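Long-range contacts in reticulocyte binding protein (Streptococcus agalactiae COH1, PDB 3FAW), which probably hydrolyses alpha-1,6-glucosidic linkages in pullulan and related alpha-glucans as a secreted, cell-wall-anchored streptococcal pullulanase: residues I270-V275 against H312-P317; P317-F322 against L388-N393. One frame throughout, in Å; residues are numbered along the deposited sequence.

Contact 1. Residues I270-V275 against H312-P317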
ATOM      1  N   ILE A 270      -7.970  10.018   6.257  1.00 12.50           N
ATOM      2  CA  ILE A 270      -6.675   9.764   5.620  1.00 12.66           C
ATOM      3  C   ILE A 270      -6.571  10.484   4.276  1.00 13.27           C
ATOM      4  O   ILE A 270      -7.519  10.493   3.488  1.00 14.46           O
ATOM      5  CB  ILE A 270      -6.439   8.236   5.434  1.00 13.74           C
ATOM      6  CG1 ILE A 270      -6.429   7.532   6.796  1.00 14.89           C
ATOM      7  CG2 ILE A 270      -5.136   7.958   4.678  1.00 11.41           C
ATOM      8  CD1 ILE A 270      -6.360   6.005   6.715  1.00 14.07           C
ATOM      9  N   TYR A 271      -5.405  11.079   4.032  1.00 12.79           N
ATOM     10  CA  TYR A 271      -5.124  11.834   2.814  1.00 12.56           C
ATOM     11  C   TYR A 271      -3.943  11.184   2.088  1.00 12.48           C
ATOM     12  O   TYR A 271      -2.830  11.168   2.617  1.00 10.94           O
ATOM     13  CB  TYR A 271      -4.801  13.286   3.185  1.00 12.99           C
ATOM     14  CG  TYR A 271      -4.624  14.232   2.016  1.00 13.08           C
ATOM     15  CD1 TYR A 271      -5.724  14.833   1.407  1.00 13.63           C
ATOM     16  CD2 TYR A 271      -3.351  14.545   1.535  1.00 10.63           C
ATOM     17  CE1 TYR A 271      -5.560  15.712   0.336  1.00 13.66           C
ATOM     18  CE2 TYR A 271      -3.178  15.413   0.467  1.00 11.97           C
ATOM     19  CZ  TYR A 271      -4.283  15.998  -0.126  1.00 15.03           C
ATOM     20  OH  TYR A 271      -4.107  16.860  -1.184  1.00 13.40           O
ATOM     21  N   GLU A 272      -4.189  10.647   0.888  1.00 12.93           N
ATOM     22  CA  GLU A 272      -3.166   9.899   0.139  1.00 12.67           C
ATOM     23  C   GLU A 272      -2.398  10.760  -0.869  1.00 13.21           C
ATOM     24  O   GLU A 272      -2.952  11.166  -1.892  1.00 12.97           O
ATOM     25  CB  GLU A 272      -3.793   8.703  -0.587  1.00 12.27           C
ATOM     26  CG  GLU A 272      -2.760   7.745  -1.215  1.00 11.29           C
ATOM     27  CD  GLU A 272      -3.330   6.877  -2.327  1.00 10.20           C
ATOM     28  OE1 GLU A 272      -4.237   7.336  -3.049  1.00  9.44           O
ATOM     29  OE2 GLU A 272      -2.859   5.732  -2.489  1.00 10.67           O
ATOM     30  N   ALA A 273      -1.114  10.993  -0.588  1.00 12.63           N
ATOM     31  CA  ALA A 273      -0.240  11.796  -1.453  1.00 11.20           C
ATOM     32  C   ALA A 273       1.077  11.095  -1.821  1.00 11.47           C
ATOM     33  O   ALA A 273       1.637  10.324  -1.037  1.00 11.29           O
ATOM     34  CB  ALA A 273       0.060  13.138  -0.784  1.00 12.02           C
ATOM     35  N   HIS A 274       1.551  11.379  -3.031  1.00 12.16           N
ATOM     36  CA  HIS A 274       2.881  10.992  -3.503  1.00 11.35           C
ATOM     37  C   HIS A 274       3.823  12.195  -3.293  1.00 11.60           C
ATOM     38  O   HIS A 274       3.459  13.334  -3.593  1.00  9.42           O
ATOM     39  CB  HIS A 274       2.777  10.632  -4.986  1.00 11.34           C
ATOM     40  CG  HIS A 274       4.002  10.002  -5.567  1.00  9.16           C
ATOM     41  ND1 HIS A 274       5.117  10.731  -5.925  1.00 11.51           N
ATOM     42  CD2 HIS A 274       4.266   8.720  -5.907  1.00 10.36           C
ATOM     43  CE1 HIS A 274       6.024   9.917  -6.436  1.00 11.20           C
ATOM     44  NE2 HIS A 274       5.532   8.691  -6.438  1.00  9.11           N
ATOM     45  N   VAL A 275       5.022  11.936  -2.770  1.00 13.01           N
ATOM     46  CA  VAL A 275       5.954  13.004  -2.362  1.00 13.62           C
ATOM     47  C   VAL A 275       6.402  13.897  -3.524  1.00 14.01           C
ATOM     48  O   VAL A 275       6.587  15.107  -3.351  1.00 12.77           O
ATOM     49  CB  VAL A 275       7.200  12.423  -1.649  1.00 13.84           C
ATOM     50  CG1 VAL A 275       8.221  13.519  -1.350  1.00 12.36           C
ATOM     51  CG2 VAL A 275       6.789  11.718  -0.364  1.00 13.44           C
ATOM     52  N   HIS A 312      -4.535  12.116   9.066  1.00 13.60           N
ATOM     53  CA  HIS A 312      -3.378  11.325   8.642  1.00 14.48           C
ATOM     54  C   HIS A 312      -2.980  11.598   7.188  1.00 14.04           C
ATOM     55  O   HIS A 312      -3.828  11.629   6.291  1.00 14.15           O
ATOM     56  CB  HIS A 312      -3.677   9.831   8.790  1.00 14.64           C
ATOM     57  CG  HIS A 312      -3.783   9.369  10.209  1.00 15.35           C
ATOM     58  ND1 HIS A 312      -4.897   9.599  10.986  1.00 12.77           N
ATOM     59  CD2 HIS A 312      -2.920   8.670  10.987  1.00 17.67           C
ATOM     60  CE1 HIS A 312      -4.714   9.070  12.184  1.00 17.60           C
ATOM     61  NE2 HIS A 312      -3.521   8.501  12.209  1.00 15.75           N
ATOM     62  N   ILE A 313      -1.684  11.788   6.964  1.00 13.45           N
ATOM     63  CA  ILE A 313      -1.137  11.898   5.613  1.00 12.70           C
ATOM     64  C   ILE A 313      -0.513  10.553   5.228  1.00 12.82           C
ATOM     65  O   ILE A 313       0.430  10.086   5.875  1.00 12.27           O
ATOM     66  CB  ILE A 313      -0.096  13.024   5.522  1.00 13.05           C
ATOM     67  CG1 ILE A 313      -0.723  14.359   5.941  1.00 13.23           C
ATOM     68  CG2 ILE A 313       0.470  13.122   4.114  1.00 13.28           C
ATOM     69  CD1 ILE A 313       0.282  15.494   6.102  1.00 12.28           C
ATOM     70  N   GLN A 314      -1.073   9.923   4.200  1.00 12.16           N
ATOM     71  CA  GLN A 314      -0.552   8.668   3.670  1.00 12.02           C
ATOM     72  C   GLN A 314       0.398   8.928   2.507  1.00 11.41           C
ATOM     73  O   GLN A 314       0.020   9.563   1.518  1.00 10.52           O
ATOM     74  CB  GLN A 314      -1.699   7.774   3.215  1.00 13.03           C
ATOM     75  CG  GLN A 314      -1.265   6.404   2.705  1.00 12.19           C
ATOM     76  CD  GLN A 314      -2.443   5.486   2.464  1.00 12.86           C
ATOM     77  OE1 GLN A 314      -3.251   5.235   3.369  1.00  8.56           O
ATOM     78  NE2 GLN A 314      -2.555   4.979   1.236  1.00 13.09           N
ATOM     79  N   LEU A 315       1.630   8.436   2.626  1.00 10.63           N
ATOM     80  CA  LEU A 315       2.634   8.615   1.580  1.00 10.15           C
ATOM     81  C   LEU A 315       2.802   7.348   0.754  1.00 11.51           C
ATOM     82  O   LEU A 315       3.001   6.260   1.301  1.00 11.14           O
ATOM     83  CB  LEU A 315       3.985   9.009   2.180  1.00 10.17           C
ATOM     84  CG  LEU A 315       4.004  10.299   3.007  1.00 10.40           C
ATOM     85  CD1 LEU A 315       5.368  10.476   3.652  1.00  7.76           C
ATOM     86  CD2 LEU A 315       3.641  11.512   2.156  1.00 12.89           C
ATOM     87  N   LEU A 316       2.733   7.497  -0.565  1.00 12.13           N
ATOM     88  CA  LEU A 316       3.084   6.413  -1.481  1.00 13.12           C
ATOM     89  C   LEU A 316       4.517   5.940  -1.188  1.00 12.80           C
ATOM     90  O   LEU A 316       5.288   6.675  -0.565  1.00 12.83           O
ATOM     91  CB  LEU A 316       2.908   6.855  -2.948  1.00 12.48           C
ATOM     92  CG  LEU A 316       1.486   6.653  -3.500  1.00 14.14           C
ATOM     93  CD1 LEU A 316       0.527   7.722  -2.962  1.00 10.90           C
ATOM     94  CD2 LEU A 316       1.460   6.613  -5.029  1.00 10.79           C
ATOM     95  N   PRO A 317       4.873   4.712  -1.619  1.00 11.36           N
ATOM     96  CA  PRO A 317       6.109   4.055  -1.184  1.00 11.72           C
ATOM     97  C   PRO A 317       7.375   4.928  -1.133  1.00 11.07           C
ATOM     98  O   PRO A 317       7.905   5.330  -2.171  1.00 10.87           O
ATOM     99  CB  PRO A 317       6.265   2.920  -2.205  1.00 11.82           C
ATOM    100  CG  PRO A 317       4.875   2.544  -2.510  1.00 11.35           C
ATOM    101  CD  PRO A 317       4.124   3.853  -2.554  1.00 12.93           C
TER
HETATM  102  O   HOH W   1      -4.102   3.748  -0.964  1.00  4.69           O
HETATM  103  O   HOH W   2      -0.514   5.262  -0.681  1.00  9.02           O
HETATM  104  O   HOH W   3       5.614   9.159  -2.235  1.00 14.64           O
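Ile270 packs against both His312 and Gln314 where the first two parallel strands of the TIM barrel run side by side. Its CG2, placed anti to the backbone N (chi1 -61° for CG1), comes obliquely to the oxygen end of the Gln314 amide, 3.6 Å from OE1, while CG1 rests near CB of His312. Tyr271 contributes backbone: its N donates to His312 O at 2.8 Å and its O accepts Gln314 N at 2.7 Å. Its side chain turns outward to helix 302-308, with the hydroxyl bonded to Ser619 and Glu622. Glu272, like Ile270 and Gln314, points into the barrel, where Phe616 of strand 614-618 lies against all three. The Glu272 carboxylate stands almost perpendicular to the Gln314 amide, the planes 85° apart, and the pair meets through water: water 2 donates to Glu272 OE2 and takes a bond from Gln314 NE2 at 2.8 Å. Water 1 spans the same two atoms with a weak bond from the amide, and OE2 also bonds directly to ND1 of His573, its strongest polar partner. Ala273 N donates to Gln314 O at 2.8 Å, and Ala273 O accepts Leu316 N at 3.1 Å, which carries the parallel pairing past the end of the regular strand. CD1 of Leu316 also sits against Ala273 O. At His274 the ring, bonded to Asn343 O and stacked on Tyr342, presents its edge to Leu316, CD2 to CD2 at 3.6 Å. Val275 ends the segment with CG2 4.0 Å from Leu315 CD2, and water 3 ties its N to Leu316 O. Inside the barrel the two polar ends are thus joined by solvent, yet buried Gln314 OE1 has no partner in the model, so the polar hold on the amide comes through NE2 and the waters.

Contact 2. Residues P317-F322 against L388-N393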
ATOM      1  N   PRO A 317       4.873   4.712  -1.619  1.00 11.36           N
ATOM      2  CA  PRO A 317       6.109   4.055  -1.184  1.00 11.72           C
ATOM      3  C   PRO A 317       7.375   4.928  -1.133  1.00 11.07           C
ATOM      4  O   PRO A 317       7.905   5.330  -2.171  1.00 10.87           O
ATOM      5  CB  PRO A 317       6.265   2.920  -2.205  1.00 11.82           C
ATOM      6  CG  PRO A 317       4.875   2.544  -2.510  1.00 11.35           C
ATOM      7  CD  PRO A 317       4.124   3.853  -2.554  1.00 12.93           C
ATOM      8  N   VAL A 318       7.839   5.214   0.082  1.00 12.23           N
ATOM      9  CA  VAL A 318       9.070   5.973   0.298  1.00 11.36           C
ATOM     10  C   VAL A 318      10.282   5.049   0.484  1.00 12.13           C
ATOM     11  O   VAL A 318      11.423   5.513   0.472  1.00 11.03           O
ATOM     12  CB  VAL A 318       8.950   6.955   1.507  1.00 11.38           C
ATOM     13  CG1 VAL A 318       7.811   7.947   1.282  1.00 10.88           C
ATOM     14  CG2 VAL A 318       8.760   6.204   2.816  1.00  8.64           C
ATOM     15  N   LEU A 319      10.044   3.750   0.658  1.00 11.65           N
ATOM     16  CA  LEU A 319      11.148   2.777   0.691  1.00 12.80           C
ATOM     17  C   LEU A 319      11.725   2.573  -0.710  1.00 12.90           C
ATOM     18  O   LEU A 319      11.053   2.836  -1.709  1.00 12.35           O
ATOM     19  CB  LEU A 319      10.703   1.453   1.305  1.00 12.47           C
ATOM     20  CG  LEU A 319      10.443   1.576   2.815  1.00 16.13           C
ATOM     21  CD1 LEU A 319       9.344   0.642   3.247  1.00 21.62           C
ATOM     22  CD2 LEU A 319      11.710   1.338   3.634  1.00 12.89           C
ATOM     23  N   SER A 320      12.974   2.112  -0.769  1.00 12.11           N
ATOM     24  CA  SER A 320      13.715   2.051  -2.025  1.00 12.48           C
ATOM     25  C   SER A 320      12.993   1.217  -3.072  1.00 11.36           C
ATOM     26  O   SER A 320      12.620   0.079  -2.814  1.00 10.68           O
ATOM     27  CB  SER A 320      15.119   1.476  -1.815  1.00 11.70           C
ATOM     28  OG  SER A 320      15.793   1.336  -3.061  1.00 11.80           O
ATOM     29  N   TYR A 321      12.791   1.815  -4.244  1.00 13.86           N
ATOM     30  CA  TYR A 321      12.250   1.108  -5.406  1.00 13.25           C
ATOM     31  C   TYR A 321      13.265   1.102  -6.544  1.00 12.61           C
ATOM     32  O   TYR A 321      14.160   1.949  -6.596  1.00 11.24           O
ATOM     33  CB  TYR A 321      10.905   1.696  -5.854  1.00 13.81           C
ATOM     34  CG  TYR A 321      10.857   3.201  -6.046  1.00 13.00           C
ATOM     35  CD1 TYR A 321      11.172   3.780  -7.279  1.00 12.94           C
ATOM     36  CD2 TYR A 321      10.452   4.041  -5.011  1.00 13.28           C
ATOM     37  CE1 TYR A 321      11.107   5.158  -7.467  1.00 11.03           C
ATOM     38  CE2 TYR A 321      10.377   5.426  -5.193  1.00 13.77           C
ATOM     39  CZ  TYR A 321      10.708   5.975  -6.422  1.00 14.35           C
ATOM     40  OH  TYR A 321      10.635   7.338  -6.609  1.00 12.69           O
ATOM     41  N   PHE A 322      13.107   0.140  -7.451  1.00 12.75           N
ATOM     42  CA  PHE A 322      14.181  -0.268  -8.362  1.00 13.63           C
ATOM     43  C   PHE A 322      14.295   0.583  -9.629  1.00 13.92           C
ATOM     44  O   PHE A 322      15.372   1.099  -9.942  1.00 14.22           O
ATOM     45  CB  PHE A 322      13.994  -1.749  -8.736  1.00 14.55           C
ATOM     46  CG  PHE A 322      15.148  -2.343  -9.507  1.00 14.44           C
ATOM     47  CD1 PHE A 322      16.208  -2.945  -8.840  1.00 14.69           C
ATOM     48  CD2 PHE A 322      15.164  -2.316 -10.900  1.00 12.79           C
ATOM     49  CE1 PHE A 322      17.274  -3.501  -9.547  1.00 15.66           C
ATOM     50  CE2 PHE A 322      16.221  -2.870 -11.618  1.00  8.77           C
ATOM     51  CZ  PHE A 322      17.277  -3.464 -10.942  1.00 15.55           C
ATOM     52  N   LEU A 388       2.551   5.122   6.221  1.00 12.20           N
ATOM     53  CA  LEU A 388       3.416   4.684   5.118  1.00 12.33           C
ATOM     54  C   LEU A 388       2.785   3.563   4.298  1.00 11.64           C
ATOM     55  O   LEU A 388       2.356   2.545   4.835  1.00 12.36           O
ATOM     56  CB  LEU A 388       4.775   4.206   5.640  1.00 13.07           C
ATOM     57  CG  LEU A 388       5.685   5.243   6.304  1.00 14.98           C
ATOM     58  CD1 LEU A 388       7.051   4.635   6.588  1.00 12.65           C
ATOM     59  CD2 LEU A 388       5.821   6.496   5.447  1.00  7.39           C
ATOM     60  N   ASP A 389       2.746   3.769   2.989  1.00 12.44           N
ATOM     61  CA  ASP A 389       2.393   2.732   2.031  1.00 11.62           C
ATOM     62  C   ASP A 389       3.563   1.747   1.941  1.00 11.00           C
ATOM     63  O   ASP A 389       4.702   2.161   1.730  1.00 10.12           O
ATOM     64  CB  ASP A 389       2.125   3.379   0.669  1.00 11.95           C
ATOM     65  CG  ASP A 389       1.402   2.468  -0.290  1.00 10.72           C
ATOM     66  OD1 ASP A 389       1.471   1.234  -0.137  1.00 14.50           O
ATOM     67  OD2 ASP A 389       0.758   2.999  -1.214  1.00 14.32           O
ATOM     68  N   VAL A 390       3.275   0.456   2.111  1.00 10.32           N
ATOM     69  CA  VAL A 390       4.306  -0.590   2.148  1.00 10.34           C
ATOM     70  C   VAL A 390       3.920  -1.762   1.243  1.00 10.99           C
ATOM     71  O   VAL A 390       2.747  -2.103   1.127  1.00 11.35           O
ATOM     72  CB  VAL A 390       4.562  -1.102   3.589  1.00 10.08           C
ATOM     73  CG1 VAL A 390       5.171  -0.005   4.447  1.00 11.71           C
ATOM     74  CG2 VAL A 390       3.269  -1.630   4.223  1.00  7.94           C
ATOM     75  N   VAL A 391       4.924  -2.376   0.623  1.00 12.27           N
ATOM     76  CA  VAL A 391       4.716  -3.247  -0.541  1.00 13.48           C
ATOM     77  C   VAL A 391       5.418  -4.602  -0.396  1.00 13.81           C
ATOM     78  O   VAL A 391       6.311  -4.941  -1.175  1.00 16.21           O
ATOM     79  CB  VAL A 391       5.219  -2.552  -1.834  1.00 13.20           C
ATOM     80  CG1 VAL A 391       4.684  -3.270  -3.081  1.00 10.50           C
ATOM     81  CG2 VAL A 391       4.824  -1.069  -1.848  1.00 12.49           C
ATOM     82  N   TYR A 392       4.987  -5.389   0.585  1.00 13.49           N
ATOM     83  CA  TYR A 392       5.609  -6.688   0.869  1.00 13.26           C
ATOM     84  C   TYR A 392       5.118  -7.821  -0.043  1.00 12.93           C
ATOM     85  O   TYR A 392       5.670  -8.921  -0.009  1.00 11.91           O
ATOM     86  CB  TYR A 392       5.378  -7.077   2.326  1.00 13.86           C
ATOM     87  CG  TYR A 392       5.923  -6.070   3.307  1.00 13.75           C
ATOM     88  CD1 TYR A 392       7.283  -6.018   3.596  1.00 14.53           C
ATOM     89  CD2 TYR A 392       5.080  -5.165   3.947  1.00 14.05           C
ATOM     90  CE1 TYR A 392       7.790  -5.086   4.497  1.00 15.74           C
ATOM     91  CE2 TYR A 392       5.578  -4.234   4.852  1.00 15.97           C
ATOM     92  CZ  TYR A 392       6.935  -4.197   5.122  1.00 15.21           C
ATOM     93  OH  TYR A 392       7.432  -3.269   6.014  1.00 16.52           O
ATOM     94  N   ASN A 393       4.096  -7.557  -0.855  1.00 11.89           N
ATOM     95  CA  ASN A 393       3.524  -8.601  -1.698  1.00 11.99           C
ATOM     96  C   ASN A 393       4.491  -9.073  -2.788  1.00 12.07           C
ATOM     97  O   ASN A 393       4.504 -10.254  -3.133  1.00 11.63           O
ATOM     98  CB  ASN A 393       2.166  -8.169  -2.275  1.00 13.39           C
ATOM     99  CG  ASN A 393       2.273  -7.035  -3.279  1.00 11.03           C
ATOM    100  OD1 ASN A 393       2.511  -7.270  -4.456  1.00 13.74           O
ATOM    101  ND2 ASN A 393       2.060  -5.799  -2.819  1.00 10.87           N
TER
HETATM  102  O   HOH W   4       5.434   4.663   2.230  1.00  5.77           O
HETATM  103  O   HOH W   5       7.302   1.879   0.919  1.00  9.52           O
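Where the second and third strands of the TIM barrel reach their C-terminal ends, Pro317 leans on Asp389 and Val391, at the start of the loop that follows strand 312-315. The pyrrolidine ring and the Asp389 side chain lie side by side and point the same way, CD of Pro317 being 3.7 Å from OD2 of Asp389. With CG anti to the backbone N (chi1 -165°), Asp389 runs its carboxylate along the flank of the ring, and it is gripped at both oxygens from elsewhere: OD1 pairs with Arg455 in a salt bridge and OD2 is bonded to the hydroxyl of Tyr346. Two residues on, just past the end of the strand, Val391 comes across the proline at about a right angle, its CG2 3.7 Å from Pro317 CG.

The sequence Asp389-Val390-Val391-Tyr392-Asn393 matches the first conserved region of the alpha-amylase family, which leads from the third barrel strand to the substrate-binding end. Further on in it, Val391 O takes a bond from the hydroxyl of Tyr351, and Asn393 ND2 is bonded to Asp457.

Away from the carboxylate, the loop and the strand are joined through two waters instead of direct backbone pairing. Water 4 accepts a bond from Val318 N at 3.3 Å and sits 2.7 Å from Asp389 O. Water 5 donates to that same carbonyl oxygen, also at 2.7 Å, and receives a weak bond from Leu319 N. Beside them the aliphatic branches close in. CG2 of Val318, set between its backbone N and carbonyl carbon, meets Leu388 CD2 at 4.0 Å, the two side chains crossing at about a right angle. Leu319 CD1 comes more loosely to Val390 CG1, at 4.4 Å, and the leucine also packs on Leu445 of helix 432-449.

Both contacts are buried in the catalytic barrel and share Pro317, where contact 1 closes and contact 2 opens. They join successive strands: contact 1 holds 269-273 to 312-315 by direct parallel pairing, whereas contact 2 joins the chain leaving 312-315 to the end of 385-390 mainly by packing and waters, where the loop no longer pairs directly with the strand. A probable hydrogen bond from Asp389 N to Leu315 O continues the sheet from strand 312-315 to strand 385-390, and Val275 packs on Val318 where the loops begin. Each includes an acidic side chain, but Glu272 reaches Gln314 across the contact through water, whereas Asp389 touches proline carbons and finds its polar partners elsewhere.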